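Local coordinates for uncharacterized protein Rv2866 (Mycobacterium tuberculosis, PDB 3G5O), which is the toxic component of a type II toxin-antitoxin system, an RNase that cleaves preferentially at the 3'-end of purine ribonucleotides and is neutralised by its cognate antitoxin, at residues Y18-T23 and G47-E52; L54-P59 and L77-D82. All blocks are in the same frame, centred on the assembly; numbering follows the deposited sequence.

Overall arrangement
From the N terminus the chain runs along strand 19-23, an outermost strand of the mixed sheet within this chain, then through helices 24-30 and 35-51. Contact 1 closes this largely helical loop by bringing the last turn of helix 35-51 back to the start of strand 19-23. The chain then enters 54-59, passes through strand 68-72 and turns into strand 75-82, where contact 2 closes a second, shorter loop. The two closures follow in series, with centres about 9 Å apart, and neither encloses the other. On the helix end Leu49 CD1 lies 3.5 Å from Tyr79 CZ and Leu49 also meets Val56, while Tyr18 meets Ile81; both contacts reach the same sheet.

Contact 1: Y18-T23 and G47-E52; sequences YTVRFT and GDLSRE
Val20 lays its CG2 methyl over the backbone and side-chain root of Ser50, with CG2 3.8 Å from Ser50 CA. Its other branch, CG1, reaches Leu49 CD2 only at 4.5 Å, a loose apolar contact. Ser50 also makes the polar half of the junction. Its OG stands anti to the backbone N (chi1 179°) and donates to the carbonyl of Tyr18, OG to O 2.7 Å, lying in the plane of that carbonyl. In return Tyr18 N donates to Ser50 O at 2.9 Å, with an N-H...O angle of 152°, but here the donor is tilted 34° from the carbonyl plane of Ser50. Through this pair of hydrogen bonds the backbone N and O of Tyr18 are both held by one helical residue. The pair joins the last turn of helix 35-51 to the entrance of strand 19-23, closing the helical excursion that follows the first strand of this RelE-family toxin. Tyr18 has its ring end turned off the helix, with its OH held by Asp83. Further along the same strand, Phe22 and Thr23 pair with an antiparallel strand of the Rv2865 chain, which continues the sheet across the interface. Val20 also touches Ile90 of the adjacent strand 87-95.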
loop_
_atom_site.group_PDB
_atom_site.type_symbol
_atom_site.label_atom_id
_atom_site.label_comp_id
_atom_site.label_asym_id
_atom_site.label_seq_id
_atom_site.Cartn_x
_atom_site.Cartn_y
_atom_site.Cartn_z
ATOM N N TYR C 18 0.666 19.760 -20.986
ATOM C CA TYR C 18 0.964 18.473 -21.602
ATOM C C TYR C 18 -0.203 17.981 -22.455
ATOM O O TYR C 18 -1.387 18.298 -22.198
ATOM C CB TYR C 18 1.333 17.466 -20.506
ATOM C CG TYR C 18 2.750 17.610 -20.013
ATOM C CD1 TYR C 18 3.420 18.863 -20.060
ATOM C CD2 TYR C 18 3.453 16.502 -19.527
ATOM C CE1 TYR C 18 4.758 18.995 -19.608
ATOM C CE2 TYR C 18 4.762 16.630 -19.051
ATOM C CZ TYR C 18 5.415 17.865 -19.094
ATOM O OH TYR C 18 6.724 17.957 -18.645
ATOM N N THR C 19 0.122 17.229 -23.498
ATOM C CA THR C 19 -0.890 16.553 -24.296
ATOM C C THR C 19 -1.421 15.338 -23.515
ATOM O O THR C 19 -0.648 14.499 -23.109
ATOM C CB THR C 19 -0.266 16.010 -25.607
ATOM O OG1 THR C 19 0.346 17.093 -26.294
ATOM C CG2 THR C 19 -1.316 15.345 -26.526
ATOM N N VAL C 20 -2.730 15.242 -23.350
ATOM C CA VAL C 20 -3.322 14.196 -22.491
ATOM C C VAL C 20 -3.933 13.168 -23.414
ATOM O O VAL C 20 -4.586 13.525 -24.411
ATOM C CB VAL C 20 -4.398 14.762 -21.516
ATOM C CG1 VAL C 20 -5.177 13.579 -20.800
ATOM C CG2 VAL C 20 -3.756 15.654 -20.480
ATOM N N ARG C 21 -3.683 11.891 -23.117
ATOM C CA ARG C 21 -4.186 10.788 -23.932
ATOM C C ARG C 21 -4.802 9.777 -22.968
ATOM O O ARG C 21 -4.331 9.644 -21.824
ATOM C CB ARG C 21 -3.029 10.082 -24.664
ATOM C CG ARG C 21 -2.105 10.947 -25.517
ATOM C CD ARG C 21 -2.636 11.190 -26.902
ATOM N NE ARG C 21 -2.851 9.989 -27.718
ATOM C CZ ARG C 21 -3.354 10.034 -28.963
ATOM N NH1 ARG C 21 -3.635 11.211 -29.512
ATOM N NH2 ARG C 21 -3.577 8.923 -29.662
ATOM N N PHE C 22 -5.804 9.038 -23.430
ATOM C CA PHE C 22 -6.441 7.999 -22.613
ATOM C C PHE C 22 -6.056 6.698 -23.302
ATOM O O PHE C 22 -6.148 6.597 -24.545
ATOM C CB PHE C 22 -7.989 8.105 -22.648
ATOM C CG PHE C 22 -8.576 9.149 -21.709
ATOM C CD1 PHE C 22 -9.279 8.752 -20.575
ATOM C CD2 PHE C 22 -8.481 10.503 -22.001
ATOM C CE1 PHE C 22 -9.831 9.694 -19.698
ATOM C CE2 PHE C 22 -9.026 11.460 -21.144
ATOM C CZ PHE C 22 -9.729 11.035 -19.997
ATOM N N THR C 23 -5.653 5.718 -22.502
ATOM C CA THR C 23 -5.473 4.339 -22.981
ATOM C C THR C 23 -6.866 3.738 -23.204
ATOM O O THR C 23 -7.885 4.291 -22.746
ATOM C CB THR C 23 -4.732 3.455 -21.953
ATOM O OG1 THR C 23 -5.431 3.482 -20.697
ATOM C CG2 THR C 23 -3.284 3.937 -21.737
ATOM N N GLY C 47 -8.016 19.931 -19.048
ATOM C CA GLY C 47 -7.881 21.277 -18.494
ATOM C C GLY C 47 -6.832 21.293 -17.400
ATOM O O GLY C 47 -5.643 21.307 -17.698
ATOM N N ASP C 48 -7.262 21.277 -16.137
ATOM C CA ASP C 48 -6.335 21.290 -15.012
ATOM C C ASP C 48 -5.237 20.231 -15.042
ATOM O O ASP C 48 -4.110 20.529 -14.656
ATOM C CB ASP C 48 -7.066 21.256 -13.656
ATOM C CG ASP C 48 -7.861 22.543 -13.388
ATOM O OD1 ASP C 48 -7.704 23.535 -14.163
ATOM O OD2 ASP C 48 -8.659 22.560 -12.423
ATOM N N LEU C 49 -5.563 18.996 -15.429
ATOM C CA LEU C 49 -4.540 17.946 -15.435
ATOM C C LEU C 49 -3.462 18.181 -16.502
ATOM O O LEU C 49 -2.234 17.988 -16.255
ATOM C CB LEU C 49 -5.161 16.563 -15.604
ATOM C CG LEU C 49 -4.164 15.447 -15.829
ATOM C CD1 LEU C 49 -3.374 15.155 -14.544
ATOM C CD2 LEU C 49 -4.886 14.199 -16.359
ATOM N N SER C 50 -3.929 18.569 -17.678
ATOM C CA SER C 50 -3.061 19.002 -18.766
ATOM C C SER C 50 -2.123 20.135 -18.355
ATOM O O SER C 50 -0.921 20.080 -18.636
ATOM C CB SER C 50 -3.925 19.495 -19.922
ATOM O OG SER C 50 -3.091 19.936 -20.946
ATOM N N ARG C 51 -2.674 21.161 -17.719
ATOM C CA ARG C 51 -1.869 22.331 -17.308
ATOM C C ARG C 51 -0.902 22.062 -16.195
ATOM O O ARG C 51 0.203 22.625 -16.198
ATOM C CB ARG C 51 -2.743 23.548 -16.923
ATOM C CG ARG C 51 -3.430 24.207 -18.122
ATOM C CD ARG C 51 -4.313 25.394 -17.710
ATOM N NE ARG C 51 -5.553 24.993 -17.027
ATOM C CZ ARG C 51 -6.727 24.738 -17.618
ATOM N NH1 ARG C 51 -6.876 24.812 -18.934
ATOM N NH2 ARG C 51 -7.773 24.400 -16.882
ATOM N N GLU C 52 -1.280 21.240 -15.212
ATOM C CA GLU C 52 -0.383 21.034 -14.069
ATOM C C GLU C 52 -0.385 19.590 -13.585
ATOM O O GLU C 52 -0.840 19.311 -12.470
ATOM C CB GLU C 52 -0.708 22.016 -12.920
ATOM C CG GLU C 52 -0.508 23.532 -13.285
ATOM C CD GLU C 52 1.002 23.988 -13.420
ATOM O OE1 GLU C 52 1.914 23.196 -13.822
ATOM O OE2 GLU C 52 1.271 25.180 -13.127
#

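Contact 2: L54-P59 and L77-D82; sequences LRVGKP and LLYRID
Tyr79 reaches out of strand 75-82 and brings its hydroxyl end against the backbone of Gly57, with OH 3.4 Å from Gly57 CA. Its CG sits between the backbone N and the carbonyl carbon (chi1 56°), a torsion that carries the ring across the gap between backbones whose nearest CA atoms, Gly57 and Leu77, are 8.7 Å apart. The ring spans this gap with its OH end at Gly57, and no hydrogen bond joins the segments. Although Gly57 N is 3.5 Å from Tyr79 OH, the angle is too poor for a bond. The hydroxyl is instead hydrogen-bonded to Pro53 O, which ties this buried polar group to the residue just before 54-59. After Tyr79, Leu54 and Ile81 have the most surface buried by the contact. Leu54 starts off away from strand 75-82 but brings its far end back, CD2 coming to 4.8 Å from Ile81 CG1; this is a loose apolar approach, and it holds for one of two conformers of Ile81. Val56 adds a lighter contact: its CG2 approaches Tyr79 OH at 3.9 Å, the two side chains crossing at about a right angle. Val56 O is hydrogen-bonded to a Tris molecule, probably from the crystallisation liquor. In the sheet, strand 68-72 runs between the two segments, bonding through Ser69 to Lys58 and through Phe68 to Tyr79. Tyr79 packs on Ala70 of that strand and on Val88 and Ile90 of strand 87-95, while Phe44 of helix 35-51 packs on both Val56 and Leu77.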
loop_
_atom_site.group_PDB
_atom_site.type_symbol
_atom_site.label_atom_id
_atom_site.label_comp_id
_atom_site.label_asym_id
_atom_site.label_seq_id
_atom_site.Cartn_x
_atom_site.Cartn_y
_atom_site.Cartn_z
ATOM N N LEU C 54 1.781 17.570 -12.448
ATOM C CA LEU C 54 2.390 17.336 -11.122
ATOM C C LEU C 54 1.608 17.963 -9.989
ATOM O O LEU C 54 1.499 17.372 -8.932
ATOM C CB LEU C 54 3.878 17.761 -11.031
ATOM C CG LEU C 54 4.859 16.865 -11.817
ATOM C CD1 LEU C 54 6.228 17.537 -11.998
ATOM C CD2 LEU C 54 5.009 15.432 -11.222
ATOM N N ARG C 55 1.049 19.146 -10.168
ATOM C CA ARG C 55 0.451 19.788 -8.990
ATOM C C ARG C 55 -0.899 19.178 -8.594
ATOM O O ARG C 55 -1.263 19.196 -7.423
ATOM C CB ARG C 55 0.375 21.327 -9.140
ATOM C CG ARG C 55 1.754 22.027 -9.353
ATOM C CD ARG C 55 2.364 22.680 -8.060
ATOM N NE ARG C 55 3.851 22.697 -8.072
ATOM C CZ ARG C 55 4.641 23.510 -7.346
ATOM N NH1 ARG C 55 4.127 24.434 -6.541
ATOM N NH2 ARG C 55 5.971 23.411 -7.432
ATOM N N VAL C 56 -1.632 18.613 -9.549
ATOM C CA VAL C 56 -2.978 18.132 -9.215
ATOM C C VAL C 56 -2.970 16.703 -8.647
ATOM O O VAL C 56 -3.989 16.233 -8.187
ATOM C CB VAL C 56 -3.927 18.197 -10.414
ATOM C CG1 VAL C 56 -4.049 19.634 -10.902
ATOM C CG2 VAL C 56 -3.442 17.264 -11.564
ATOM N N GLY C 57 -1.848 15.996 -8.749
ATOM C CA GLY C 57 -1.835 14.626 -8.276
ATOM C C GLY C 57 -0.663 14.368 -7.359
ATOM O O GLY C 57 0.126 15.287 -7.116
ATOM N N LYS C 58 -0.568 13.126 -6.871
ATOM C CA LYS C 58 0.520 12.639 -6.003
ATOM C C LYS C 58 1.186 11.427 -6.656
ATOM O O LYS C 58 0.495 10.608 -7.271
ATOM C CB LYS C 58 -0.034 12.171 -4.645
ATOM C CG LYS C 58 -0.589 13.308 -3.757
ATOM C CD LYS C 58 0.530 14.124 -3.072
ATOM C CE LYS C 58 -0.039 15.266 -2.254
ATOM N NZ LYS C 58 -0.469 16.415 -3.133
ATOM N N PRO C 59 2.522 11.313 -6.538
ATOM C CA PRO C 59 3.176 10.099 -7.061
ATOM C C PRO C 59 2.828 8.910 -6.158
ATOM O O PRO C 59 2.756 9.065 -4.946
ATOM C CB PRO C 59 4.695 10.433 -6.982
ATOM C CG PRO C 59 4.783 11.480 -5.803
ATOM C CD PRO C 59 3.471 12.272 -5.896
ATOM N N LEU C 77 -8.066 9.866 -11.200
ATOM C CA LEU C 77 -7.413 9.404 -12.413
ATOM C C LEU C 77 -6.063 8.888 -12.007
ATOM O O LEU C 77 -5.384 9.521 -11.180
ATOM C CB LEU C 77 -7.205 10.573 -13.378
ATOM C CG LEU C 77 -8.444 10.949 -14.184
ATOM C CD1 LEU C 77 -9.459 11.601 -13.232
ATOM C CD2 LEU C 77 -8.145 11.939 -15.283
ATOM N N LEU C 78 -5.679 7.775 -12.611
ATOM C CA LEU C 78 -4.342 7.191 -12.462
ATOM C C LEU C 78 -3.583 7.440 -13.766
ATOM O O LEU C 78 -4.069 7.104 -14.848
ATOM C CB LEU C 78 -4.440 5.680 -12.228
ATOM C CG LEU C 78 -3.131 4.886 -12.024
ATOM C CD1 LEU C 78 -2.547 5.281 -10.672
ATOM C CD2 LEU C 78 -3.397 3.357 -12.084
ATOM N N TYR C 79 -2.377 7.987 -13.696
ATOM C CA TYR C 79 -1.726 8.419 -14.947
ATOM C C TYR C 79 -0.218 8.356 -14.918
ATOM O O TYR C 79 0.340 8.177 -13.847
ATOM C CB TYR C 79 -2.172 9.824 -15.367
ATOM C CG TYR C 79 -1.964 10.895 -14.347
ATOM C CD1 TYR C 79 -0.883 11.768 -14.454
ATOM C CD2 TYR C 79 -2.855 11.061 -13.273
ATOM C CE1 TYR C 79 -0.681 12.801 -13.516
ATOM C CE2 TYR C 79 -2.664 12.077 -12.326
ATOM C CZ TYR C 79 -1.579 12.955 -12.464
ATOM O OH TYR C 79 -1.384 13.971 -11.539
ATOM N N ARG C 80 0.410 8.458 -16.098
ATOM C CA ARG C 80 1.850 8.558 -16.200
ATOM C C ARG C 80 2.172 9.894 -16.855
ATOM O O ARG C 80 1.356 10.430 -17.619
ATOM C CB ARG C 80 2.400 7.423 -17.076
ATOM C CG ARG C 80 2.247 6.016 -16.419
ATOM C CD ARG C 80 3.090 4.982 -17.184
ATOM N NE ARG C 80 2.953 3.597 -16.714
ATOM C CZ ARG C 80 3.593 3.095 -15.671
ATOM N NH1 ARG C 80 4.414 3.868 -14.962
ATOM N NH2 ARG C 80 3.431 1.817 -15.352
ATOM N N ILE C 81 3.371 10.403 -16.548
ATOM C CA ILE C 81 3.898 11.651 -17.121
ATOM C C ILE C 81 5.106 11.307 -17.981
ATOM O O ILE C 81 6.032 10.612 -17.520
ATOM C CB ILE C 81 4.393 12.639 -16.043
ATOM C CG1 ILE C 81 3.345 12.845 -14.965
ATOM C CG2 ILE C 81 4.720 14.006 -16.658
ATOM C CD1 ILE C 81 2.038 13.068 -15.542
ATOM N N ASP C 82 5.103 11.782 -19.208
ATOM C CA ASP C 82 6.239 11.624 -20.096
ATOM C C ASP C 82 6.770 13.041 -20.413
ATOM O O ASP C 82 6.273 13.719 -21.319
ATOM C CB ASP C 82 5.779 10.860 -21.342
ATOM C CG ASP C 82 6.898 10.709 -22.400
ATOM O OD1 ASP C 82 8.028 11.242 -22.198
ATOM O OD2 ASP C 82 6.620 10.072 -23.444
#